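Long-range contact in toxin PAU_02230 (Photorhabdus asymbiotica subsp. asymbiotica ATCC 43949, PDB 6HV6), which is a bacterial toxin, also called PaTox, whose modelled part is a mixed alpha-beta structure containing a six-stranded antiparallel sheet: residues A[281-293]-A[334-348]. The protein carries 1 engineered substitution. Sequence-based numbering, arbitrary orientation.
Sequences SVRVDAPKHTMLI and YDFPDDSVSFHPLDY. With EDO (1,2-ethanediol), chain E.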
ATOM      1  N   SER A 281       6.233  11.307 -17.891  1.00 34.62           N
ATOM      2  CA  SER A 281       5.466  10.803 -16.766  1.00 39.19           C
ATOM      3  C   SER A 281       4.690  11.951 -16.148  1.00 36.05           C
ATOM      4  O   SER A 281       5.136  13.103 -16.151  1.00 36.76           O
ATOM      5  CB  SER A 281       6.366  10.149 -15.713  1.00 43.11           C
ATOM      6  OG  SER A 281       7.068   9.049 -16.257  1.00 46.10           O
ATOM      7  N   VAL A 282       3.517  11.615 -15.629  1.00 30.44           N
ATOM      8  CA  VAL A 282       2.607  12.570 -15.029  1.00 30.52           C
ATOM      9  C   VAL A 282       2.258  12.051 -13.640  1.00 32.04           C
ATOM     10  O   VAL A 282       1.795  10.913 -13.495  1.00 34.21           O
ATOM     11  CB  VAL A 282       1.341  12.757 -15.883  1.00 31.55           C
ATOM     12  CG1 VAL A 282       0.338  13.610 -15.158  1.00 31.63           C
ATOM     13  CG2 VAL A 282       1.694  13.381 -17.246  1.00 35.96           C
ATOM     14  N   ARG A 283       2.496  12.869 -12.625  1.00 31.30           N
ATOM     15  CA  ARG A 283       2.081  12.523 -11.279  1.00 26.79           C
ATOM     16  C   ARG A 283       0.582  12.781 -11.142  1.00 26.92           C
ATOM     17  O   ARG A 283       0.075  13.817 -11.591  1.00 31.68           O
ATOM     18  CB  ARG A 283       2.871  13.335 -10.249  1.00 31.59           C
ATOM     19  CG  ARG A 283       2.570  12.953  -8.791  1.00 33.32           C
ATOM     20  CD  ARG A 283       3.263  13.885  -7.801  1.00 37.08           C
ATOM     21  NE  ARG A 283       2.533  15.139  -7.680  1.00 40.33           N
ATOM     22  CZ  ARG A 283       2.991  16.329  -8.041  1.00 45.65           C
ATOM     23  NH1 ARG A 283       4.213  16.463  -8.542  1.00 47.22           N
ATOM     24  NH2 ARG A 283       2.219  17.396  -7.890  1.00 44.43           N
ATOM     25  N   VAL A 284      -0.128  11.836 -10.535  1.00 25.50           N
ATOM     26  CA  VAL A 284      -1.567  11.951 -10.291  1.00 30.24           C
ATOM     27  C   VAL A 284      -1.782  12.208  -8.806  1.00 28.68           C
ATOM     28  O   VAL A 284      -1.476  11.348  -7.976  1.00 30.06           O
ATOM     29  CB  VAL A 284      -2.332  10.693 -10.735  1.00 26.76           C
ATOM     30  CG1 VAL A 284      -3.856  10.900 -10.546  1.00 25.73           C
ATOM     31  CG2 VAL A 284      -2.046  10.380 -12.198  1.00 27.45           C
ATOM     32  N   ASP A 285      -2.306  13.379  -8.466  1.00 29.21           N
ATOM     33  CA  ASP A 285      -2.646  13.696  -7.085  1.00 30.83           C
ATOM     34  C   ASP A 285      -4.128  13.422  -6.862  1.00 30.28           C
ATOM     35  O   ASP A 285      -4.964  13.837  -7.668  1.00 28.96           O
ATOM     36  CB  ASP A 285      -2.335  15.158  -6.757  1.00 35.44           C
ATOM     37  CG  ASP A 285      -0.857  15.482  -6.855  1.00 47.09           C
ATOM     38  OD1 ASP A 285      -0.021  14.546  -6.751  1.00 43.12           O
ATOM     39  OD2 ASP A 285      -0.534  16.679  -7.029  1.00 50.84           O
ATOM     40  N   ALA A 286      -4.445  12.715  -5.774  1.00 26.58           N
ATOM     41  CA  ALA A 286      -5.817  12.311  -5.457  1.00 27.08           C
ATOM     42  C   ALA A 286      -5.998  12.417  -3.947  1.00 30.60           C
ATOM     43  O   ALA A 286      -5.010  12.658  -3.241  1.00 30.21           O
ATOM     44  CB  ALA A 286      -6.080  10.887  -5.955  1.00 25.81           C
ATOM     45  N   PRO A 287      -7.228  12.264  -3.399  1.00 28.60           N
ATOM     46  CA  PRO A 287      -7.389  12.382  -1.943  1.00 30.60           C
ATOM     47  C   PRO A 287      -6.485  11.435  -1.169  1.00 32.05           C
ATOM     48  O   PRO A 287      -6.658  10.214  -1.224  1.00 31.94           O
ATOM     49  CB  PRO A 287      -8.871  12.049  -1.732  1.00 35.40           C
ATOM     50  CG  PRO A 287      -9.531  12.559  -2.978  1.00 33.98           C
ATOM     51  CD  PRO A 287      -8.537  12.240  -4.086  1.00 29.71           C
ATOM     52  N   LYS A 288      -5.497  12.001  -0.466  1.00 29.79           N
ATOM     53  CA  LYS A 288      -4.554  11.234   0.366  1.00 29.28           C
ATOM     54  C   LYS A 288      -3.876  10.108  -0.406  1.00 29.89           C
ATOM     55  O   LYS A 288      -3.571   9.047   0.144  1.00 28.94           O
ATOM     56  CB  LYS A 288      -5.254  10.682   1.610  1.00 35.24           C
ATOM     57  CG  LYS A 288      -5.771  11.772   2.537  1.00 42.78           C
ATOM     58  CD  LYS A 288      -6.628  11.201   3.649  1.00 55.68           C
ATOM     59  CE  LYS A 288      -7.054  12.295   4.618  1.00 70.05           C
ATOM     60  NZ  LYS A 288      -5.875  12.942   5.275  1.00 78.40           N
ATOM     61  N   HIS A 289      -3.601  10.345  -1.688  1.00 29.23           N
ATOM     62  CA  HIS A 289      -3.003   9.306  -2.513  1.00 26.07           C
ATOM     63  C   HIS A 289      -2.247   9.952  -3.661  1.00 26.06           C
ATOM     64  O   HIS A 289      -2.564  11.065  -4.084  1.00 29.58           O
ATOM     65  CB  HIS A 289      -4.068   8.336  -3.054  1.00 26.79           C
ATOM     66  CG  HIS A 289      -3.505   7.058  -3.602  1.00 27.43           C
ATOM     67  ND1 HIS A 289      -2.405   6.429  -3.049  1.00 27.91           N
ATOM     68  CD2 HIS A 289      -3.910   6.273  -4.630  1.00 24.79           C
ATOM     69  CE1 HIS A 289      -2.141   5.327  -3.735  1.00 25.36           C
ATOM     70  NE2 HIS A 289      -3.045   5.206  -4.694  1.00 25.54           N
ATOM     71  N   THR A 290      -1.238   9.244  -4.154  1.00 22.63           N
ATOM     72  CA  THR A 290      -0.497   9.678  -5.324  1.00 21.73           C
ATOM     73  C   THR A 290      -0.346   8.488  -6.251  1.00 26.91           C
ATOM     74  O   THR A 290      -0.128   7.363  -5.797  1.00 25.36           O
ATOM     75  CB  THR A 290       0.889  10.224  -4.956  1.00 24.75           C
ATOM     76  OG1 THR A 290       0.758  11.267  -3.990  1.00 29.93           O
ATOM     77  CG2 THR A 290       1.623  10.757  -6.210  1.00 22.56           C
ATOM     78  N   MET A 291      -0.473   8.737  -7.548  1.00 25.16           N
ATOM     79  CA  MET A 291      -0.313   7.677  -8.526  1.00 21.88           C
ATOM     80  C   MET A 291       0.501   8.251  -9.683  1.00 26.74           C
ATOM     81  O   MET A 291       0.979   9.387  -9.633  1.00 25.63           O
ATOM     82  CB  MET A 291      -1.683   7.136  -8.954  1.00 23.48           C
ATOM     83  CG  MET A 291      -2.479   6.439  -7.818  1.00 20.59           C
ATOM     84  SD  MET A 291      -4.232   6.395  -8.219  1.00 26.29           S
ATOM     85  CE  MET A 291      -4.666   8.102  -7.914  1.00 29.09           C
ATOM     86  N   LEU A 292       0.635   7.478 -10.750  1.00 22.54           N
ATOM     87  CA  LEU A 292       1.533   7.874 -11.820  1.00 22.87           C
ATOM     88  C   LEU A 292       1.025   7.293 -13.125  1.00 26.54           C
ATOM     89  O   LEU A 292       0.584   6.139 -13.158  1.00 24.60           O
ATOM     90  CB  LEU A 292       2.955   7.371 -11.531  1.00 23.09           C
ATOM     91  CG  LEU A 292       3.980   7.566 -12.642  1.00 26.62           C
ATOM     92  CD1 LEU A 292       4.491   8.984 -12.577  1.00 24.94           C
ATOM     93  CD2 LEU A 292       5.105   6.538 -12.472  1.00 24.89           C
ATOM     94  N   ILE A 293       1.095   8.079 -14.199  1.00 26.02           N
ATOM     95  CA  ILE A 293       0.848   7.552 -15.533  1.00 28.11           C
ATOM     96  C   ILE A 293       1.994   7.982 -16.430  1.00 32.92           C
ATOM     97  O   ILE A 293       2.540   9.082 -16.282  1.00 31.59           O
ATOM     98  CB  ILE A 293      -0.520   7.987 -16.107  1.00 32.30           C
ATOM     99  CG1 ILE A 293      -0.648   9.501 -16.166  1.00 34.92           C
ATOM    100  CG2 ILE A 293      -1.652   7.427 -15.256  1.00 32.64           C
ATOM    101  CD1 ILE A 293      -2.086   9.952 -16.414  1.00 44.29           C
ATOM    102  N   TYR A 334     -12.289   3.907  -6.506  1.00 29.05           N
ATOM    103  CA  TYR A 334     -11.929   4.662  -5.310  1.00 29.70           C
ATOM    104  C   TYR A 334     -13.022   5.630  -4.879  1.00 33.54           C
ATOM    105  O   TYR A 334     -12.957   6.156  -3.763  1.00 39.84           O
ATOM    106  CB  TYR A 334     -10.669   5.486  -5.544  1.00 28.21           C
ATOM    107  CG  TYR A 334      -9.356   4.775  -5.399  1.00 26.04           C
ATOM    108  CD1 TYR A 334      -8.981   4.188  -4.191  1.00 26.97           C
ATOM    109  CD2 TYR A 334      -8.459   4.737  -6.456  1.00 24.26           C
ATOM    110  CE1 TYR A 334      -7.740   3.561  -4.050  1.00 26.21           C
ATOM    111  CE2 TYR A 334      -7.215   4.116  -6.327  1.00 24.38           C
ATOM    112  CZ  TYR A 334      -6.866   3.525  -5.125  1.00 28.40           C
ATOM    113  OH  TYR A 334      -5.631   2.903  -4.999  1.00 24.72           O
ATOM    114  N   ASP A 335     -13.981   5.929  -5.759  1.00 34.08           N
ATOM    115  CA  ASP A 335     -15.002   6.957  -5.505  1.00 34.55           C
ATOM    116  C   ASP A 335     -14.376   8.333  -5.280  1.00 38.74           C
ATOM    117  O   ASP A 335     -14.856   9.123  -4.461  1.00 36.65           O
ATOM    118  CB  ASP A 335     -15.895   6.587  -4.317  1.00 38.19           C
ATOM    119  CG  ASP A 335     -17.268   7.243  -4.394  1.00 54.79           C
ATOM    120  OD1 ASP A 335     -17.891   7.184  -5.480  1.00 53.00           O
ATOM    121  OD2 ASP A 335     -17.712   7.815  -3.375  1.00 60.09           O
ATOM    122  N   PHE A 336     -13.286   8.622  -5.985  1.00 28.73           N
ATOM    123  CA  PHE A 336     -12.720   9.972  -5.963  1.00 28.68           C
ATOM    124  C   PHE A 336     -13.536  10.882  -6.867  1.00 33.83           C
ATOM    125  O   PHE A 336     -13.712  10.563  -8.048  1.00 35.30           O
ATOM    126  CB  PHE A 336     -11.280   9.965  -6.453  1.00 27.23           C
ATOM    127  CG  PHE A 336     -10.314   9.262  -5.536  1.00 30.83           C
ATOM    128  CD1 PHE A 336     -10.541   9.204  -4.173  1.00 31.94           C
ATOM    129  CD2 PHE A 336      -9.170   8.669  -6.046  1.00 31.71           C
ATOM    130  CE1 PHE A 336      -9.640   8.563  -3.332  1.00 37.94           C
ATOM    131  CE2 PHE A 336      -8.264   8.028  -5.205  1.00 31.29           C
ATOM    132  CZ  PHE A 336      -8.502   7.980  -3.851  1.00 32.31           C
ATOM    133  N   PRO A 337     -14.023  12.026  -6.385  1.00 31.61           N
ATOM    134  CA  PRO A 337     -14.658  12.990  -7.290  1.00 33.44           C
ATOM    135  C   PRO A 337     -13.661  13.510  -8.322  1.00 33.04           C
ATOM    136  O   PRO A 337     -12.456  13.596  -8.066  1.00 32.80           O
ATOM    137  CB  PRO A 337     -15.154  14.102  -6.357  1.00 34.93           C
ATOM    138  CG  PRO A 337     -14.380  13.931  -5.103  1.00 44.49           C
ATOM    139  CD  PRO A 337     -14.067  12.472  -4.980  1.00 34.38           C
ATOM    140  N   ASP A 338     -14.186  13.835  -9.509  1.00 34.59           N
ATOM    141  CA  ASP A 338     -13.342  14.215 -10.640  1.00 34.63           C
ATOM    142  C   ASP A 338     -12.453  15.405 -10.311  1.00 35.84           C
ATOM    143  O   ASP A 338     -11.279  15.434 -10.698  1.00 37.52           O
ATOM    144  CB  ASP A 338     -14.207  14.539 -11.861  1.00 44.98           C
ATOM    145  CG  ASP A 338     -14.922  13.322 -12.411  1.00 61.31           C
ATOM    146  OD1 ASP A 338     -14.760  12.222 -11.831  1.00 60.39           O
ATOM    147  OD2 ASP A 338     -15.642  13.467 -13.426  1.00 66.56           O
ATOM    148  N   ASP A 339     -13.001  16.409  -9.619  1.00 36.20           N
ATOM    149  CA  ASP A 339     -12.231  17.597  -9.277  1.00 36.81           C
ATOM    150  C   ASP A 339     -11.173  17.335  -8.215  1.00 37.40           C
ATOM    151  O   ASP A 339     -10.389  18.239  -7.918  1.00 35.40           O
ATOM    152  CB  ASP A 339     -13.156  18.712  -8.789  1.00 39.34           C
ATOM    153  CG  ASP A 339     -14.048  18.264  -7.651  1.00 47.16           C
ATOM    154  OD1 ASP A 339     -14.871  17.349  -7.853  1.00 38.99           O
ATOM    155  OD2 ASP A 339     -13.913  18.812  -6.545  1.00 44.55           O
ATOM    156  N   SER A 340     -11.153  16.152  -7.616  1.00 33.03           N
ATOM    157  CA  SER A 340     -10.154  15.848  -6.609  1.00 32.81           C
ATOM    158  C   SER A 340      -8.943  15.155  -7.200  1.00 34.71           C
ATOM    159  O   SER A 340      -7.961  14.956  -6.486  1.00 29.80           O
ATOM    160  CB  SER A 340     -10.748  14.985  -5.494  1.00 30.88           C
ATOM    161  OG  SER A 340     -10.830  13.619  -5.867  1.00 29.85           O
ATOM    162  N   VAL A 341      -8.986  14.804  -8.483  1.00 29.78           N
ATOM    163  CA  VAL A 341      -7.909  14.090  -9.160  1.00 30.62           C
ATOM    164  C   VAL A 341      -7.256  15.055 -10.144  1.00 33.87           C
ATOM    165  O   VAL A 341      -7.937  15.630 -11.000  1.00 33.27           O
ATOM    166  CB  VAL A 341      -8.432  12.834  -9.875  1.00 33.65           C
ATOM    167  CG1 VAL A 341      -7.287  12.126 -10.613  1.00 32.46           C
ATOM    168  CG2 VAL A 341      -9.109  11.893  -8.877  1.00 28.38           C
ATOM    169  N   SER A 342      -5.940  15.240 -10.029  1.00 32.70           N
ATOM    170  CA  SER A 342      -5.256  16.242 -10.848  1.00 36.31           C
ATOM    171  C   SER A 342      -3.954  15.663 -11.377  1.00 29.41           C
ATOM    172  O   SER A 342      -3.421  14.685 -10.848  1.00 27.73           O
ATOM    173  CB  SER A 342      -4.980  17.547 -10.076  1.00 36.94           C
ATOM    174  OG  SER A 342      -4.191  17.322  -8.913  1.00 40.50           O
ATOM    175  N   PHE A 343      -3.446  16.294 -12.434  1.00 36.87           N
ATOM    176  CA  PHE A 343      -2.366  15.743 -13.236  1.00 35.25           C
ATOM    177  C   PHE A 343      -1.218  16.735 -13.279  1.00 35.46           C
ATOM    178  O   PHE A 343      -1.427  17.917 -13.557  1.00 33.62           O
ATOM    179  CB  PHE A 343      -2.865  15.414 -14.642  1.00 31.47           C
ATOM    180  CG  PHE A 343      -3.960  14.388 -14.646  1.00 30.65           C
ATOM    181  CD1 PHE A 343      -3.658  13.043 -14.605  1.00 33.44           C
ATOM    182  CD2 PHE A 343      -5.286  14.775 -14.628  1.00 40.26           C
ATOM    183  CE1 PHE A 343      -4.661  12.095 -14.584  1.00 35.98           C
ATOM    184  CE2 PHE A 343      -6.296  13.833 -14.606  1.00 39.82           C
ATOM    185  CZ  PHE A 343      -5.986  12.494 -14.584  1.00 37.76           C
ATOM    186  N   HIS A 344      -0.010  16.244 -13.016  1.00 30.63           N
ATOM    187  CA  HIS A 344       1.135  17.122 -12.836  1.00 39.65           C
ATOM    188  C   HIS A 344       2.340  16.546 -13.564  1.00 34.49           C
ATOM    189  O   HIS A 344       2.826  15.468 -13.205  1.00 31.69           O
ATOM    190  CB  HIS A 344       1.414  17.310 -11.346  1.00 36.22           C
ATOM    191  CG  HIS A 344       0.234  17.837 -10.589  1.00 36.80           C
ATOM    192  ND1 HIS A 344       0.067  19.175 -10.302  1.00 43.36           N
ATOM    193  CD2 HIS A 344      -0.853  17.206 -10.085  1.00 38.46           C
ATOM    194  CE1 HIS A 344      -1.061  19.344  -9.635  1.00 45.49           C
ATOM    195  NE2 HIS A 344      -1.639  18.163  -9.489  1.00 39.40           N
ATOM    196  N   PRO A 345       2.817  17.214 -14.614  1.00 34.24           N
ATOM    197  CA  PRO A 345       3.967  16.688 -15.357  1.00 37.07           C
ATOM    198  C   PRO A 345       5.180  16.561 -14.449  1.00 37.47           C
ATOM    199  O   PRO A 345       5.463  17.448 -13.640  1.00 43.30           O
ATOM    200  CB  PRO A 345       4.194  17.733 -16.456  1.00 41.65           C
ATOM    201  CG  PRO A 345       2.920  18.538 -16.506  1.00 51.63           C
ATOM    202  CD  PRO A 345       2.373  18.523 -15.119  1.00 44.63           C
ATOM    203  N   LEU A 346       5.883  15.437 -14.587  1.00 33.78           N
ATOM    204  CA  LEU A 346       7.146  15.200 -13.906  1.00 34.83           C
ATOM    205  C   LEU A 346       8.304  15.477 -14.853  1.00 39.53           C
ATOM    206  O   LEU A 346       8.230  15.175 -16.047  1.00 37.28           O
ATOM    207  CB  LEU A 346       7.225  13.765 -13.394  1.00 30.21           C
ATOM    208  CG  LEU A 346       6.294  13.460 -12.220  1.00 34.41           C
ATOM    209  CD1 LEU A 346       6.363  12.001 -11.886  1.00 31.19           C
ATOM    210  CD2 LEU A 346       6.661  14.286 -11.013  1.00 39.39           C
ATOM    211  N   ASP A 347       9.375  16.055 -14.312  1.00 40.66           N
ATOM    212  CA  ASP A 347      10.563  16.389 -15.087  1.00 43.19           C
ATOM    213  C   ASP A 347      11.783  15.785 -14.404  1.00 42.75           C
ATOM    214  O   ASP A 347      12.101  16.140 -13.262  1.00 37.32           O
ATOM    215  CB  ASP A 347      10.706  17.903 -15.225  1.00 46.08           C
ATOM    216  CG  ASP A 347      12.022  18.309 -15.851  1.00 56.59           C
ATOM    217  OD1 ASP A 347      12.499  17.591 -16.755  1.00 54.33           O
ATOM    218  OD2 ASP A 347      12.565  19.361 -15.448  1.00 63.62           O
ATOM    219  N   TYR A 348      12.457  14.862 -15.092  1.00 37.43           N
ATOM    220  CA  TYR A 348      13.666  14.249 -14.556  1.00 37.67           C
ATOM    221  C   TYR A 348      14.932  14.782 -15.215  1.00 40.47           C
ATOM    222  O   TYR A 348      15.969  14.117 -15.165  1.00 44.04           O
ATOM    223  CB  TYR A 348      13.592  12.724 -14.678  1.00 36.06           C
ATOM    224  CG  TYR A 348      12.428  12.155 -13.897  1.00 38.15           C
ATOM    225  CD1 TYR A 348      12.528  11.944 -12.522  1.00 32.64           C
ATOM    226  CD2 TYR A 348      11.219  11.870 -14.519  1.00 36.91           C
ATOM    227  CE1 TYR A 348      11.459  11.436 -11.795  1.00 32.49           C
ATOM    228  CE2 TYR A 348      10.138  11.356 -13.790  1.00 30.52           C
ATOM    229  CZ  TYR A 348      10.267  11.151 -12.431  1.00 30.04           C
ATOM    230  OH  TYR A 348       9.201  10.652 -11.705  1.00 29.76           O
TER
HETATM  231  C1  EDO E2204     -12.103  20.974  -5.052  1.00 59.33           C
HETATM  232  O1  EDO E2204     -12.222  21.202  -6.458  1.00 57.08           O
HETATM  233  C2  EDO E2204     -13.042  21.919  -4.310  1.00 65.00           C
HETATM  234  O2  EDO E2204     -13.125  21.498  -2.943  1.00 70.60           O
HETATM  235  O   HOH W   1       8.389  13.287 -17.617  1.00 38.79           O
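Arg-283 lays its guanidinium flat over the imidazole of His-344: the planes differ by 17°, and NH2 of Arg-283 stands 3.4 Å from CG of His-344, offset toward the ring's rim. A bend in the arginine chain (chi3 79°) also turns NE and NH2 side-on to Asp-285, within the same strand. The NE–OD1 and NH2–OD2 distances from Arg-283 to Asp-285, 2.8 and 3.0 Å, define a two-nitrogen salt bridge lying close to the guanidinium plane. Asp-285 OD2 sits over the same imidazole face as Arg-283 NH2, but its angle to NE2 is too poor for a hydrogen bond. NE2 of His-344 is instead hydrogen-bonded to Ser-342 OG (2.7 Å), at the ring edge, which would fix the ring's rotation; NH1 of Arg-283 reaches Asn-253. Beyond the arginine, Leu-346 crosses it at about a right angle and touches Leu-292, CD1 to CD1, at 3.6 Å.

The opposite sheet face is apolar. Val-284 runs alongside Phe-343, pointing the same way, while its CG1 meets CG1 of Val-341 at 3.6 Å; Phe-327 of helix 320-334 touches both valines. Past the strand end, Pro-287 CD rests 3.8 Å from the Phe-336 ring centroid, 17° off the normal, a CH-pi contact; Tyr-334 CB covers the other ring face.

Paired backbone bonds at Arg-283/His-344 and Asp-285/Ser-342 establish antiparallel register. Strand 342-346, following helix 320-334, pairs with 280-286, the first arm of a type II-turn hairpin, as an outermost strand, within this chain, of the six-stranded antiparallel sheet.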